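Local coordinates for Poly(A) RNA polymerase protein 2 (Saccharomyces cerevisiae, PDB 3NYB) that probably adds adenylate tails to RNA as the catalytic subunit of the TRAMP RNA surveillance complex, in which it pairs with a zinc knuckle protein, at residues 19-24 and 314-319; 107-112 and 123-128. The protein carries 1 engineered substitution. All blocks are in the same frame, centred on the assembly; numbering follows the deposited sequence.

Contact 1: 19-24 and 314-319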
ATOM      1  N   ASP A  19       5.218  12.553 -16.191  1.00 55.72           N
ATOM      2  CA  ASP A  19       4.198  13.533 -15.814  1.00 57.86           C
ATOM      3  C   ASP A  19       2.822  13.021 -16.224  1.00 50.20           C
ATOM      4  O   ASP A  19       1.892  13.023 -15.426  1.00 47.27           O
ATOM      5  CB  ASP A  19       4.475  14.879 -16.477  1.00 67.67           C
ATOM      6  CG  ASP A  19       5.732  15.546 -15.947  1.00 81.49           C
ATOM      7  OD1 ASP A  19       6.488  14.890 -15.191  1.00 87.88           O
ATOM      8  OD2 ASP A  19       5.961  16.728 -16.291  1.00 75.07           O
ATOM      9  N   TRP A  20       2.707  12.631 -17.489  1.00 40.70           N
ATOM     10  CA  TRP A  20       1.688  11.706 -17.956  1.00 43.08           C
ATOM     11  C   TRP A  20       1.287  10.832 -16.772  1.00 46.89           C
ATOM     12  O   TRP A  20       0.135  10.848 -16.310  1.00 34.58           O
ATOM     13  CB  TRP A  20       2.330  10.805 -19.015  1.00 58.86           C
ATOM     14  CG  TRP A  20       1.487  10.320 -20.176  1.00 60.80           C
ATOM     15  CD1 TRP A  20       1.886  10.212 -21.489  1.00 62.36           C
ATOM     16  CD2 TRP A  20       0.135   9.838 -20.128  1.00 43.94           C
ATOM     17  NE1 TRP A  20       0.863   9.712 -22.256  1.00 46.67           N
ATOM     18  CE2 TRP A  20      -0.201   9.479 -21.458  1.00 54.46           C
ATOM     19  CE3 TRP A  20      -0.794   9.695 -19.113  1.00 67.58           C
ATOM     20  CZ2 TRP A  20      -1.472   8.977 -21.765  1.00 75.43           C
ATOM     21  CZ3 TRP A  20      -2.052   9.197 -19.437  1.00 91.05           C
ATOM     22  CH2 TRP A  20      -2.376   8.848 -20.751  1.00 91.95           C
ATOM     23  N   LEU A  21       2.251  10.066 -16.271  1.00 45.22           N
ATOM     24  CA  LEU A  21       1.965   9.097 -15.218  1.00 45.76           C
ATOM     25  C   LEU A  21       1.409   9.750 -13.953  1.00 38.68           C
ATOM     26  O   LEU A  21       0.383   9.328 -13.422  1.00 34.11           O
ATOM     27  CB  LEU A  21       3.208   8.280 -14.874  1.00 43.17           C
ATOM     28  CG  LEU A  21       2.891   7.156 -13.886  1.00 43.35           C
ATOM     29  CD1 LEU A  21       1.775   6.291 -14.433  1.00 42.40           C
ATOM     30  CD2 LEU A  21       4.113   6.323 -13.596  1.00 41.84           C
ATOM     31  N   THR A  22       2.110  10.766 -13.467  1.00 32.72           N
ATOM     32  CA  THR A  22       1.695  11.488 -12.285  1.00 24.30           C
ATOM     33  C   THR A  22       0.242  11.948 -12.391  1.00 33.34           C
ATOM     34  O   THR A  22      -0.557  11.735 -11.484  1.00 42.28           O
ATOM     35  CB  THR A  22       2.611  12.686 -12.072  1.00 32.54           C
ATOM     36  OG1 THR A  22       3.893  12.215 -11.636  1.00 47.08           O
ATOM     37  CG2 THR A  22       2.027  13.641 -11.037  1.00 21.50           C
ATOM     38  N   PHE A  23      -0.097  12.560 -13.519  1.00 35.61           N
ATOM     39  CA  PHE A  23      -1.451  13.020 -13.774  1.00 35.45           C
ATOM     40  C   PHE A  23      -2.466  11.877 -13.807  1.00 35.38           C
ATOM     41  O   PHE A  23      -3.587  12.023 -13.314  1.00 33.89           O
ATOM     42  CB  PHE A  23      -1.509  13.806 -15.085  1.00 43.23           C
ATOM     43  CG  PHE A  23      -0.697  15.063 -15.071  1.00 57.89           C
ATOM     44  CD1 PHE A  23      -0.462  15.738 -13.883  1.00 77.77           C
ATOM     45  CD2 PHE A  23      -0.189  15.587 -16.247  1.00 64.46           C
ATOM     46  CE1 PHE A  23       0.284  16.909 -13.866  1.00 85.24           C
ATOM     47  CE2 PHE A  23       0.553  16.759 -16.240  1.00 68.92           C
ATOM     48  CZ  PHE A  23       0.792  17.419 -15.048  1.00 77.90           C
ATOM     49  N   GLU A  24      -2.083  10.745 -14.387  1.00 35.56           N
ATOM     50  CA  GLU A  24      -3.002   9.617 -14.444  1.00 37.31           C
ATOM     51  C   GLU A  24      -3.230   9.039 -13.054  1.00 34.20           C
ATOM     52  O   GLU A  24      -4.332   8.605 -12.737  1.00 31.10           O
ATOM     53  CB  GLU A  24      -2.537   8.519 -15.410  1.00 35.95           C
ATOM     54  CG  GLU A  24      -3.690   7.595 -15.791  1.00 40.65           C
ATOM     55  CD  GLU A  24      -3.272   6.344 -16.536  1.00 47.00           C
ATOM     56  OE1 GLU A  24      -2.130   6.283 -17.038  1.00 46.90           O
ATOM     57  OE2 GLU A  24      -4.109   5.417 -16.618  1.00 36.44           O
ATOM     58  N   LYS A 314      -4.436   6.883 -24.484  1.00 39.31           N
ATOM     59  CA  LYS A 314      -3.771   5.714 -23.923  1.00 42.62           C
ATOM     60  C   LYS A 314      -3.623   5.820 -22.419  1.00 36.85           C
ATOM     61  O   LYS A 314      -3.757   6.895 -21.851  1.00 38.49           O
ATOM     62  CB  LYS A 314      -2.416   5.452 -24.585  1.00 45.71           C
ATOM     63  CG  LYS A 314      -2.534   4.886 -25.982  1.00 53.45           C
ATOM     64  CD  LYS A 314      -3.712   3.931 -26.083  1.00 68.17           C
ATOM     65  CE  LYS A 314      -3.973   3.540 -27.531  1.00 78.54           C
ATOM     66  NZ  LYS A 314      -2.754   2.942 -28.135  1.00 79.61           N
ATOM     67  N   SER A 315      -3.359   4.683 -21.785  1.00 40.77           N
ATOM     68  CA  SER A 315      -3.269   4.609 -20.342  1.00 27.64           C
ATOM     69  C   SER A 315      -2.012   3.884 -19.920  1.00 33.78           C
ATOM     70  O   SER A 315      -1.750   2.770 -20.369  1.00 53.16           O
ATOM     71  CB  SER A 315      -4.474   3.873 -19.776  1.00 26.30           C
ATOM     72  OG  SER A 315      -4.286   3.644 -18.398  1.00 32.49           O
ATOM     73  N   ILE A 316      -1.236   4.522 -19.050  1.00 37.32           N
ATOM     74  CA  ILE A 316      -0.020   3.919 -18.518  1.00 39.47           C
ATOM     75  C   ILE A 316      -0.363   2.917 -17.415  1.00 43.95           C
ATOM     76  O   ILE A 316       0.081   1.765 -17.459  1.00 49.95           O
ATOM     77  CB  ILE A 316       0.923   4.976 -17.931  1.00 39.21           C
ATOM     78  CG1 ILE A 316       1.439   5.917 -19.009  1.00 45.52           C
ATOM     79  CG2 ILE A 316       2.090   4.316 -17.240  1.00 39.91           C
ATOM     80  CD1 ILE A 316       2.225   7.084 -18.444  1.00 44.83           C
ATOM     81  N   LEU A 317      -1.150   3.374 -16.436  1.00 36.24           N
ATOM     82  CA  LEU A 317      -1.561   2.555 -15.297  1.00 32.07           C
ATOM     83  C   LEU A 317      -2.429   1.369 -15.712  1.00 40.44           C
ATOM     84  O   LEU A 317      -2.323   0.288 -15.137  1.00 44.99           O
ATOM     85  CB  LEU A 317      -2.329   3.388 -14.269  1.00 24.61           C
ATOM     86  CG  LEU A 317      -1.642   4.453 -13.446  1.00 30.59           C
ATOM     87  CD1 LEU A 317      -2.675   5.221 -12.622  1.00 26.27           C
ATOM     88  CD2 LEU A 317      -0.625   3.802 -12.542  1.00 24.31           C
ATOM     89  N   GLY A 318      -3.280   1.584 -16.707  1.00 39.52           N
ATOM     90  CA  GLY A 318      -4.360   0.664 -17.029  1.00 55.23           C
ATOM     91  C   GLY A 318      -4.063  -0.825 -16.953  1.00 58.00           C
ATOM     92  O   GLY A 318      -4.856  -1.584 -16.395  1.00 53.65           O
ATOM     93  N   ASN A 319      -2.945  -1.256 -17.532  1.00 61.26           N
ATOM     94  CA  ASN A 319      -2.625  -2.676 -17.561  1.00 55.48           C
ATOM     95  C   ASN A 319      -1.847  -3.145 -16.326  1.00 47.44           C
ATOM     96  O   ASN A 319      -1.743  -4.342 -16.064  1.00 46.89           O
ATOM     97  CB  ASN A 319      -1.894  -3.043 -18.855  1.00 64.67           C
ATOM     98  CG  ASN A 319      -1.848  -4.553 -19.090  1.00 77.44           C
ATOM     99  OD1 ASN A 319      -1.346  -5.304 -18.258  1.00 88.98           O
ATOM    100  ND2 ASN A 319      -2.368  -4.997 -20.226  1.00 69.86           N
TER
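E24 reaches from helix 17-31 into the turn S315-I316-L317, and its carboxylate carries the polar half of the contact. CB points toward the turn, and with CG anti to the backbone N (chi1 -162°) the extended chain runs straight on. E24 CG lies 4.1 Å from L317 CD1, L317 sliding past it in the opposite direction. Beyond CD, the two oxygens divide the donors. E24 OE1 accepts I316 N at 2.8 Å through its syn lone pair. The amide L317 N reaches the same E24 OE1 from above the carboxylate plane at 3.1 Å, nearly straight (168°). OE2 receives S315 OG on its syn side, 20° out of the plane; W5 NE1 is a further donor to it. S315 OG in turn accepts from G318 N at 2.8 Å, an ST motif that ties the hydroxyl to its own turn.

Beside this lies an apolar layer. The methyl I316 CD1 lies over one face of the W20 indole, near its border, 3.7 Å from W20 CG, while L21 CD1 packs on I316 CG2 and L317 CD2. With an alanine here instead of E24, the I316 and L317 amides and the S315 hydroxyl would probably lose their shared acceptor in a buried setting. Four donors, two of them backbone amides, converge on one buried carboxylate; such a cluster would be expected to favour the ionised form while joining an early helix to the chain's C-terminal end.

Contact 2: 107-112 and 123-128; sequences NLATEV and IKFVEP
F125 holds CG in the position between its backbone N and carbonyl carbon (chi1 67°), which sets the ring against A109 CB and the carbonyl of L108 in the loop 107-112. This is the edge of the nucleotidyltransferase palm sheet. Helix 92-105 closes with a Schellman motif at N107, and the loop then runs beside strand 121-127 until K124 pairs with E113 and antiparallel pairing begins.

A109 CB meets the ring obliquely, 3.5 Å from F125 CD1, and L108 O stands 3.3 Å from F125 CE1. Since I49 and I134 touch the same phenylalanine, it joins the loop to helix 36-54 and to strand 132-137.

The two backbones exchange no direct hydrogen bond; CA-H...O contacts run in both directions instead, from E127 CA to L108 O at 3.3 Å and from A109 CA to V126 O at 3.6 Å, the second almost straight (170°). P128 adds its CD at 3.4 Å from L108 O.

A water also bridges the two backbones, accepting from V126 N at 3.3 Å and donating to E111 O. Farther along, E127 OE1 accepts from H129 N and from a second water 2.8 Å away, which also donates to N107 O.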
ATOM      1  N   ASN A 107     -33.294  -8.719   7.643  1.00 49.91           N
ATOM      2  CA  ASN A 107     -32.942  -8.466   6.234  1.00 58.70           C
ATOM      3  C   ASN A 107     -31.855  -7.424   5.953  1.00 55.30           C
ATOM      4  O   ASN A 107     -31.879  -6.775   4.904  1.00 57.83           O
ATOM      5  CB  ASN A 107     -34.195  -8.128   5.407  1.00 63.25           C
ATOM      6  CG  ASN A 107     -34.942  -9.362   4.957  1.00 78.13           C
ATOM      7  OD1 ASN A 107     -34.440 -10.146   4.150  1.00 86.80           O
ATOM      8  ND2 ASN A 107     -36.159  -9.539   5.472  1.00 71.97           N
ATOM      9  N   LEU A 108     -30.904  -7.279   6.868  1.00 45.88           N
ATOM     10  CA  LEU A 108     -29.792  -6.367   6.649  1.00 43.96           C
ATOM     11  C   LEU A 108     -28.564  -7.145   6.217  1.00 43.20           C
ATOM     12  O   LEU A 108     -27.487  -6.586   6.020  1.00 44.40           O
ATOM     13  CB  LEU A 108     -29.516  -5.527   7.894  1.00 38.81           C
ATOM     14  CG  LEU A 108     -30.736  -4.684   8.271  1.00 41.91           C
ATOM     15  CD1 LEU A 108     -30.556  -3.969   9.598  1.00 31.89           C
ATOM     16  CD2 LEU A 108     -31.054  -3.697   7.163  1.00 34.23           C
ATOM     17  N   ALA A 109     -28.750  -8.449   6.055  1.00 39.22           N
ATOM     18  CA  ALA A 109     -27.686  -9.330   5.613  1.00 37.44           C
ATOM     19  C   ALA A 109     -28.280 -10.546   4.922  1.00 30.41           C
ATOM     20  O   ALA A 109     -29.362 -11.009   5.290  1.00 39.39           O
ATOM     21  CB  ALA A 109     -26.841  -9.762   6.796  1.00 45.90           C
ATOM     22  N   THR A 110     -27.572 -11.058   3.916  1.00 26.95           N
ATOM     23  CA  THR A 110     -27.913 -12.356   3.333  1.00 48.92           C
ATOM     24  C   THR A 110     -26.975 -13.420   3.897  1.00 52.08           C
ATOM     25  O   THR A 110     -27.209 -13.938   4.989  1.00 57.35           O
ATOM     26  CB  THR A 110     -27.862 -12.345   1.791  1.00 62.37           C
ATOM     27  OG1 THR A 110     -26.515 -12.130   1.350  1.00 71.81           O
ATOM     28  CG2 THR A 110     -28.754 -11.243   1.239  1.00 70.44           C
ATOM     29  N   GLU A 111     -25.906 -13.740   3.176  1.00 41.05           N
ATOM     30  CA  GLU A 111     -24.935 -14.669   3.723  1.00 49.26           C
ATOM     31  C   GLU A 111     -24.004 -13.954   4.675  1.00 48.36           C
ATOM     32  O   GLU A 111     -23.357 -12.975   4.313  1.00 52.66           O
ATOM     33  CB  GLU A 111     -24.117 -15.366   2.645  1.00 51.09           C
ATOM     34  CG  GLU A 111     -22.806 -15.918   3.186  1.00 56.37           C
ATOM     35  CD  GLU A 111     -22.293 -17.095   2.392  1.00 76.56           C
ATOM     36  OE1 GLU A 111     -22.987 -18.138   2.363  1.00 86.09           O
ATOM     37  OE2 GLU A 111     -21.194 -16.979   1.804  1.00 76.01           O
ATOM     38  N   VAL A 112     -23.933 -14.470   5.892  1.00 39.87           N
ATOM     39  CA  VAL A 112     -23.062 -13.914   6.900  1.00 32.11           C
ATOM     40  C   VAL A 112     -21.924 -14.871   7.201  1.00 32.63           C
ATOM     41  O   VAL A 112     -22.145 -16.039   7.517  1.00 45.62           O
ATOM     42  CB  VAL A 112     -23.839 -13.642   8.187  1.00 33.08           C
ATOM     43  CG1 VAL A 112     -22.967 -12.877   9.156  1.00 24.34           C
ATOM     44  CG2 VAL A 112     -25.095 -12.859   7.873  1.00 35.91           C
ATOM     45  N   ILE A 123     -17.446 -10.538  11.746  1.00 37.36           N
ATOM     46  CA  ILE A 123     -18.628 -10.947  10.997  1.00 41.88           C
ATOM     47  C   ILE A 123     -18.704 -10.119   9.698  1.00 46.10           C
ATOM     48  O   ILE A 123     -18.758  -8.882   9.732  1.00 36.32           O
ATOM     49  CB  ILE A 123     -19.892 -10.759  11.874  1.00 45.26           C
ATOM     50  CG1 ILE A 123     -21.152 -11.129  11.127  1.00 47.87           C
ATOM     51  CG2 ILE A 123     -20.033  -9.315  12.340  1.00 43.72           C
ATOM     52  CD1 ILE A 123     -22.362 -10.422  11.689  1.00 42.28           C
ATOM     53  N   LYS A 124     -18.665 -10.796   8.554  1.00 49.16           N
ATOM     54  CA  LYS A 124     -18.724 -10.110   7.260  1.00 40.29           C
ATOM     55  C   LYS A 124     -20.074 -10.346   6.609  1.00 41.46           C
ATOM     56  O   LYS A 124     -20.610 -11.442   6.690  1.00 48.49           O
ATOM     57  CB  LYS A 124     -17.642 -10.628   6.315  1.00 28.07           C
ATOM     58  CG  LYS A 124     -16.234 -10.491   6.838  1.00 31.45           C
ATOM     59  CD  LYS A 124     -15.280 -11.342   6.011  1.00 47.54           C
ATOM     60  CE  LYS A 124     -15.228 -10.882   4.557  1.00 54.66           C
ATOM     61  NZ  LYS A 124     -14.238 -11.660   3.754  1.00 59.64           N
ATOM     62  N   PHE A 125     -20.617  -9.325   5.956  1.00 45.11           N
ATOM     63  CA  PHE A 125     -21.879  -9.467   5.240  1.00 35.96           C
ATOM     64  C   PHE A 125     -22.105  -8.339   4.234  1.00 39.53           C
ATOM     65  O   PHE A 125     -21.282  -7.438   4.093  1.00 41.39           O
ATOM     66  CB  PHE A 125     -23.053  -9.552   6.225  1.00 29.82           C
ATOM     67  CG  PHE A 125     -23.301  -8.280   6.991  1.00 42.72           C
ATOM     68  CD1 PHE A 125     -24.242  -7.358   6.550  1.00 39.71           C
ATOM     69  CD2 PHE A 125     -22.589  -8.003   8.154  1.00 46.22           C
ATOM     70  CE1 PHE A 125     -24.474  -6.178   7.259  1.00 37.62           C
ATOM     71  CE2 PHE A 125     -22.809  -6.830   8.869  1.00 31.01           C
ATOM     72  CZ  PHE A 125     -23.753  -5.913   8.423  1.00 30.85           C
ATOM     73  N   VAL A 126     -23.228  -8.402   3.532  1.00 38.71           N
ATOM     74  CA  VAL A 126     -23.610  -7.342   2.608  1.00 26.65           C
ATOM     75  C   VAL A 126     -24.997  -6.830   2.958  1.00 34.58           C
ATOM     76  O   VAL A 126     -25.949  -7.606   3.022  1.00 45.84           O
ATOM     77  CB  VAL A 126     -23.614  -7.850   1.149  1.00 32.79           C
ATOM     78  CG1 VAL A 126     -24.191  -6.804   0.222  1.00 38.25           C
ATOM     79  CG2 VAL A 126     -22.208  -8.223   0.710  1.00 28.53           C
ATOM     80  N   GLU A 127     -25.120  -5.532   3.197  1.00 40.69           N
ATOM     81  CA  GLU A 127     -26.443  -4.951   3.378  1.00 41.02           C
ATOM     82  C   GLU A 127     -27.077  -4.893   2.001  1.00 44.03           C
ATOM     83  O   GLU A 127     -26.559  -4.229   1.097  1.00 42.80           O
ATOM     84  CB  GLU A 127     -26.377  -3.565   4.011  1.00 37.23           C
ATOM     85  CG  GLU A 127     -27.721  -3.059   4.543  1.00 37.28           C
ATOM     86  CD  GLU A 127     -28.608  -2.471   3.457  1.00 51.88           C
ATOM     87  OE1 GLU A 127     -29.679  -3.050   3.177  1.00 54.27           O
ATOM     88  OE2 GLU A 127     -28.236  -1.426   2.880  1.00 53.86           O
ATOM     89  N   PRO A 128     -28.191  -5.617   1.836  1.00 41.84           N
ATOM     90  CA  PRO A 128     -28.841  -5.934   0.559  1.00 35.88           C
ATOM     91  C   PRO A 128     -29.374  -4.713  -0.183  1.00 36.75           C
ATOM     92  O   PRO A 128     -29.183  -4.598  -1.388  1.00 44.03           O
ATOM     93  CB  PRO A 128     -30.003  -6.839   0.973  1.00 31.42           C
ATOM     94  CG  PRO A 128     -29.701  -7.278   2.375  1.00 36.70           C
ATOM     95  CD  PRO A 128     -28.920  -6.175   2.985  1.00 36.31           C
TER
HETATM   96  O   HOH W   1     -32.172  -4.108   3.722  1.00 53.79           O
HETATM   97  O   HOH W   2     -25.014 -11.122   3.624  1.00 28.64           O

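Contact 1 and contact 2 have centres 37 Å apart and nearest atoms about 24 Å apart, and they share neither a helix nor a strand. Along the chain, 19-24 comes first and 314-319 last, with both segments of contact 2 falling between them. Contact 1 therefore spans 290 residues and brings helix 17-31 against the loop after helix 308-311, whereas contact 2 is local, 11 residues apart, at one side of the mixed five-stranded sheet. This topology is consistent with a helical central domain assembled from both ends of the chain and a catalytic palm inserted between them, as in related Cid1-type poly(A) polymerases; the two contacts do not touch.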